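Side-chain contacts in DisA protein (Sorangium cellulosum, PDB 6CCA), which probably transfers two methyl groups from S-adenosylmethionine to one carbon of a growing polyketide, giving the gem-dimethyl group of disorazol on its assembly line: residues C71-Q74 and A78-R81; E137-M142 and L157-Y162. One frame throughout, in Å; residues are numbered along the deposited sequence.

Contact 1. Residues C71-Q74 and A78-R81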
loop_
_atom_site.group_PDB
_atom_site.type_symbol
_atom_site.label_atom_id
_atom_site.label_comp_id
_atom_site.label_asym_id
_atom_site.label_seq_id
_atom_site.Cartn_x
_atom_site.Cartn_y
_atom_site.Cartn_z
ATOM N N CYS A 71 -23.948 -9.186 -0.332
ATOM C CA CYS A 71 -24.347 -9.759 -1.619
ATOM C C CYS A 71 -23.495 -10.961 -1.998
ATOM O O CYS A 71 -24.058 -11.983 -2.437
ATOM C CB CYS A 71 -24.391 -8.704 -2.709
ATOM S SG CYS A 71 -25.350 -9.250 -4.156
ATOM N N ILE A 72 -22.175 -10.926 -1.777
ATOM C CA ILE A 72 -21.334 -12.077 -2.096
ATOM C C ILE A 72 -21.755 -13.332 -1.290
ATOM O O ILE A 72 -21.968 -14.435 -1.829
ATOM C CB ILE A 72 -19.857 -11.745 -1.785
ATOM C CG1 ILE A 72 -19.352 -10.751 -2.840
ATOM C CG2 ILE A 72 -19.014 -13.028 -1.717
ATOM C CD1 ILE A 72 -18.075 -10.028 -2.484
ATOM N N PHE A 73 -21.906 -13.173 0.002
ATOM C CA PHE A 73 -22.467 -14.298 0.802
ATOM C C PHE A 73 -23.839 -14.805 0.287
ATOM O O PHE A 73 -24.057 -16.045 0.200
ATOM C CB PHE A 73 -22.536 -13.922 2.274
ATOM C CG PHE A 73 -21.209 -13.987 2.982
ATOM C CD1 PHE A 73 -20.726 -15.200 3.470
ATOM C CD2 PHE A 73 -20.477 -12.854 3.187
ATOM C CE1 PHE A 73 -19.511 -15.275 4.145
ATOM C CE2 PHE A 73 -19.263 -12.899 3.864
ATOM C CZ PHE A 73 -18.777 -14.094 4.359
ATOM N N GLN A 74 -24.760 -13.887 -0.025
ATOM C CA GLN A 74 -26.075 -14.274 -0.506
ATOM C C GLN A 74 -25.974 -15.042 -1.790
ATOM O O GLN A 74 -26.651 -16.097 -1.952
ATOM C CB GLN A 74 -26.986 -13.090 -0.703
ATOM C CG GLN A 74 -27.266 -12.395 0.603
ATOM C CD GLN A 74 -28.174 -11.241 0.506
ATOM O OE1 GLN A 74 -28.343 -10.609 -0.559
ATOM N NE2 GLN A 74 -28.796 -10.913 1.642
ATOM N N ALA A 78 -25.722 -17.820 1.636
ATOM C CA ALA A 78 -25.659 -17.472 3.046
ATOM C C ALA A 78 -26.198 -16.089 3.316
ATOM O O ALA A 78 -26.178 -15.141 2.472
ATOM C CB ALA A 78 -24.234 -17.632 3.582
ATOM N N PHE A 79 -26.754 -15.965 4.507
ATOM C CA PHE A 79 -27.281 -14.751 4.977
ATOM C C PHE A 79 -28.328 -14.142 4.065
ATOM O O PHE A 79 -28.393 -12.931 3.951
ATOM C CB PHE A 79 -26.129 -13.722 5.189
ATOM C CG PHE A 79 -25.001 -14.227 5.985
ATOM C CD1 PHE A 79 -25.200 -15.079 7.064
ATOM C CD2 PHE A 79 -23.699 -13.787 5.721
ATOM C CE1 PHE A 79 -24.153 -15.529 7.833
ATOM C CE2 PHE A 79 -22.650 -14.236 6.479
ATOM C CZ PHE A 79 -22.852 -15.130 7.538
ATOM N N GLN A 80 -29.199 -14.973 3.475
ATOM C CA GLN A 80 -30.221 -14.484 2.585
ATOM C C GLN A 80 -31.375 -13.833 3.281
ATOM O O GLN A 80 -32.041 -12.982 2.687
ATOM C CB GLN A 80 -30.687 -15.596 1.626
ATOM C CG GLN A 80 -29.587 -15.924 0.639
ATOM C CD GLN A 80 -29.649 -17.329 0.062
ATOM O OE1 GLN A 80 -29.725 -17.504 -1.165
ATOM N NE2 GLN A 80 -29.558 -18.331 0.920
ATOM N N ARG A 81 -31.562 -14.145 4.587
ATOM C CA ARG A 81 -32.743 -13.716 5.306
ATOM C C ARG A 81 -32.390 -13.283 6.747
ATOM O O ARG A 81 -31.489 -13.878 7.332
ATOM C CB ARG A 81 -33.721 -14.918 5.364
ATOM C CG ARG A 81 -34.483 -15.192 4.045
ATOM C CD ARG A 81 -35.123 -16.589 3.961
ATOM N NE ARG A 81 -34.120 -17.620 3.658
ATOM C CZ ARG A 81 -33.698 -17.978 2.434
ATOM N NH1 ARG A 81 -34.188 -17.411 1.327
ATOM N NH2 ARG A 81 -32.769 -18.929 2.313
#

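Contact 2. Residues E137-M142 and L157-Y162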
loop_
_atom_site.group_PDB
_atom_site.type_symbol
_atom_site.label_atom_id
_atom_site.label_comp_id
_atom_site.label_asym_id
_atom_site.label_seq_id
_atom_site.Cartn_x
_atom_site.Cartn_y
_atom_site.Cartn_z
ATOM N N GLU A 137 -29.960 -3.965 -5.508
ATOM C CA GLU A 137 -29.516 -2.746 -4.857
ATOM C C GLU A 137 -28.036 -2.455 -5.146
ATOM O O GLU A 137 -27.663 -1.322 -5.489
ATOM C CB GLU A 137 -29.625 -2.864 -3.344
ATOM C CG GLU A 137 -30.831 -2.254 -2.670
ATOM C CD GLU A 137 -30.853 -2.690 -1.186
ATOM O OE1 GLU A 137 -29.859 -2.405 -0.470
ATOM O OE2 GLU A 137 -31.806 -3.394 -0.766
ATOM N N VAL A 138 -27.223 -3.448 -4.917
ATOM C CA VAL A 138 -25.746 -3.261 -5.104
ATOM C C VAL A 138 -25.357 -2.996 -6.524
ATOM O O VAL A 138 -24.481 -2.170 -6.775
ATOM C CB VAL A 138 -24.832 -4.359 -4.459
ATOM C CG1 VAL A 138 -25.120 -4.445 -2.976
ATOM C CG2 VAL A 138 -24.905 -5.717 -5.180
ATOM N N GLU A 139 -26.006 -3.630 -7.508
ATOM C CA GLU A 139 -25.698 -3.316 -8.912
ATOM C C GLU A 139 -26.044 -1.895 -9.317
ATOM O O GLU A 139 -25.215 -1.225 -9.947
ATOM C CB GLU A 139 -26.335 -4.388 -9.851
ATOM C CG GLU A 139 -25.702 -4.354 -11.251
ATOM C CD GLU A 139 -26.355 -3.325 -12.164
ATOM O OE1 GLU A 139 -27.432 -2.803 -11.747
ATOM O OE2 GLU A 139 -25.795 -3.033 -13.277
ATOM N N ARG A 140 -27.193 -1.378 -8.802
ATOM C CA ARG A 140 -27.582 0.023 -9.015
ATOM C C ARG A 140 -26.585 0.922 -8.342
ATOM O O ARG A 140 -26.138 1.927 -8.903
ATOM C CB ARG A 140 -29.022 0.356 -8.517
ATOM C CG ARG A 140 -30.148 -0.247 -9.376
ATOM C CD ARG A 140 -31.629 0.104 -8.955
ATOM N NE ARG A 140 -32.092 -0.624 -7.729
ATOM C CZ ARG A 140 -32.808 -1.762 -7.672
ATOM N NH1 ARG A 140 -33.240 -2.387 -8.772
ATOM N NH2 ARG A 140 -33.088 -2.282 -6.487
ATOM N N ARG A 141 -26.216 0.597 -7.112
ATOM C CA ARG A 141 -25.245 1.466 -6.352
ATOM C C ARG A 141 -23.906 1.530 -6.994
ATOM O O ARG A 141 -23.312 2.595 -7.059
ATOM C CB ARG A 141 -25.113 0.994 -4.896
ATOM C CG ARG A 141 -24.345 1.924 -3.957
ATOM C CD ARG A 141 -24.905 3.312 -4.056
ATOM N NE ARG A 141 -24.286 4.177 -3.051
ATOM C CZ ARG A 141 -24.434 5.507 -3.060
ATOM N NH1 ARG A 141 -25.093 6.092 -4.076
ATOM N NH2 ARG A 141 -23.855 6.244 -2.112
ATOM N N MET A 142 -23.442 0.409 -7.515
ATOM C CA MET A 142 -22.218 0.328 -8.288
ATOM C C MET A 142 -22.249 1.329 -9.439
ATOM O O MET A 142 -21.291 2.068 -9.668
ATOM C CB MET A 142 -22.031 -1.102 -8.840
ATOM C CG MET A 142 -20.748 -1.278 -9.649
ATOM S SD MET A 142 -20.807 -0.744 -11.358
ATOM C CE MET A 142 -21.929 -1.986 -12.088
ATOM N N LEU A 157 -12.734 -2.191 -9.921
ATOM C CA LEU A 157 -11.995 -3.329 -9.400
ATOM C C LEU A 157 -12.881 -4.200 -8.456
ATOM O O LEU A 157 -12.827 -5.412 -8.494
ATOM C CB LEU A 157 -10.764 -2.841 -8.639
ATOM C CG LEU A 157 -9.991 -4.000 -7.986
ATOM C CD1 LEU A 157 -9.611 -5.022 -9.040
ATOM C CD2 LEU A 157 -8.721 -3.533 -7.256
ATOM N N LEU A 158 -13.593 -3.558 -7.510
ATOM C CA LEU A 158 -14.456 -4.327 -6.605
ATOM C C LEU A 158 -15.499 -5.099 -7.379
ATOM O O LEU A 158 -15.819 -6.226 -7.034
ATOM C CB LEU A 158 -15.163 -3.419 -5.636
ATOM C CG LEU A 158 -14.303 -2.827 -4.547
ATOM C CD1 LEU A 158 -15.186 -2.034 -3.647
ATOM C CD2 LEU A 158 -13.688 -3.953 -3.691
ATOM N N TRP A 159 -16.090 -4.481 -8.394
ATOM C CA TRP A 159 -17.104 -5.164 -9.224
ATOM C C TRP A 159 -16.535 -6.343 -9.991
ATOM O O TRP A 159 -17.129 -7.415 -9.998
ATOM C CB TRP A 159 -17.833 -4.185 -10.162
ATOM C CG TRP A 159 -19.117 -4.757 -10.687
ATOM C CD1 TRP A 159 -19.339 -5.252 -11.945
ATOM C CD2 TRP A 159 -20.293 -5.043 -9.925
ATOM N NE1 TRP A 159 -20.620 -5.764 -12.009
ATOM C CE2 TRP A 159 -21.207 -5.675 -10.782
ATOM C CE3 TRP A 159 -20.660 -4.789 -8.617
ATOM C CZ2 TRP A 159 -22.497 -6.008 -10.385
ATOM C CZ3 TRP A 159 -21.912 -5.167 -8.195
ATOM C CH2 TRP A 159 -22.834 -5.753 -9.086
ATOM N N ALA A 160 -15.300 -6.230 -10.492
ATOM C CA ALA A 160 -14.649 -7.363 -11.153
ATOM C C ALA A 160 -14.411 -8.512 -10.155
ATOM O O ALA A 160 -14.587 -9.688 -10.477
ATOM C CB ALA A 160 -13.336 -6.922 -11.832
ATOM N N CYS A 161 -14.026 -8.182 -8.941
ATOM C CA CYS A 161 -13.794 -9.204 -7.927
ATOM C C CYS A 161 -15.156 -9.820 -7.551
ATOM O O CYS A 161 -15.277 -11.028 -7.441
ATOM C CB CYS A 161 -13.174 -8.602 -6.675
ATOM S SG CYS A 161 -11.423 -8.143 -6.916
ATOM N N TYR A 162 -16.157 -8.949 -7.330
ATOM C CA TYR A 162 -17.535 -9.372 -6.984
ATOM C C TYR A 162 -18.045 -10.476 -7.909
ATOM O O TYR A 162 -18.534 -11.571 -7.492
ATOM C CB TYR A 162 -18.504 -8.189 -6.967
ATOM C CG TYR A 162 -19.930 -8.689 -7.038
ATOM C CD1 TYR A 162 -20.530 -9.223 -5.940
ATOM C CD2 TYR A 162 -20.654 -8.640 -8.202
ATOM C CE1 TYR A 162 -21.811 -9.745 -5.990
ATOM C CE2 TYR A 162 -21.928 -9.188 -8.296
ATOM C CZ TYR A 162 -22.515 -9.729 -7.179
ATOM O OH TYR A 162 -23.773 -10.300 -7.222
#

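Contact 1. Residues C71-Q74 and A78-R81
Phe73 and Ala78 close the C-terminal end of helix 55-75. The carbonyl O of Phe73 accepts the backbone N-H of Ala78 at 2.8 Å (N to O), five residues further on, which is the long 6→1 bond that marks a Schellman motif, and the spacing is consistent with one. The order of elements here, a helix, a short strand, two helices and a strand pair, also fits a winged-helix fold.

On the side-chain level, Phe73 lies alongside Phe79, both pointing the same way. Phe79 CE2 rides over one face of the Phe73 ring near its rim, 3.7 Å from Phe73 CD1, while Phe79 CD2 approaches Phe73 CB at 3.6 Å. The two rings are inclined at 45°, neither stacked nor edge-to-face, with centroids 5.0 Å apart. A left-handed backbone at Phe79 turns the chain, with the ring on the Phe73 side and the carbonyl toward Gln74. Leu109 and Leu112 of helix 102-114 touch both phenylalanine side chains, and Leu91 of helix 88-95 reaches Phe79, so the pair is buried among three helices.

One residue on, Gln74 serves the same turn twice. Its CA makes a CA-H...O contact with Ala78 O at 3.1 Å, and the methylenes of its side chain pass beside that oxygen and Gln80 CG. With CG anti to the carbonyl carbon (chi1 -64°) and the chain extended beyond it, the side chain runs outward and back along the helix, and Phe79 O comes to meet its amide. OE1 accepts from Lys134 N, and NE2 donates to Thr132 O as well as to the turn, so three bonds fix the rotation of the amide. The bond across the contact, Gln74 NE2 to Phe79 O, is 3.1 Å long, nearly straight at 167°, and lies in the plane of the glutamine amide.

Contact 2. Residues E137-M142 and L157-Y162
Helices 135-146 and 152-163 run antiparallel where Met142 faces Trp159, their short segments inclined at 151° with axes 11.7 Å apart at closest approach. No hydrogen bond joins the segments; the closest CA atoms, those of Met142 and Trp159, are 7.6 Å apart. The wide axis spacing is filled by the indole of Trp159.

The ring leaves its helix with CG anti to the backbone N (chi1 -162°) and is met by three residues of 137-142. Val138 comes to its six-membered end, CG2 lying 4.3 Å from Trp159 CZ3. Glu139 contributes aliphatic surface: CG is 3.7 Å from Trp159 CZ2, and CB approaches CH2. Its carboxylate has turned away by a bend at the second torsion and bonds to Gln143 one helical turn further on, so a charged residue borders the ring without presenting charge to it.

Met142 contributes the largest share. Its CG touches Trp159 CE3 at 3.7 Å, and bends at the second and third torsions carry SD and CE across the indole at about a right angle. CE ends 3.9 Å from the centroid of the five-membered ring of Trp159, almost on its normal, as a CH-pi contact. Over the opposite face, near the rim, lies Tyr162 CD2, 3.6 Å above the ring plane, so the indole has methionine over one face and the tyrosine of its own helix at the rim of the other.

With SD also over the five-membered ring, this is a Met-aromatic contact bridging an antiparallel helical hairpin.

Contacts 1 and 2 lie about 15 Å apart between centres and share helix 55-75: contact 1 finishes its C-terminal end, while the second helix of contact 2 packs on its flank through Tyr162 and Trp159. They also touch directly, Cys71 SG lying 3.7 Å from Val138 CG2 and Ile72 CG1 3.7 Å from Tyr162 CD1. Contact 1 is the more deeply buried, although it lies further from the centre of the chain, and it combines backbone and amide hydrogen bonds with an aromatic pair. Contact 2, partly buried, has no hydrogen bond between its segments and relies on a methionine, a tryptophan and aliphatic surface to join two helices.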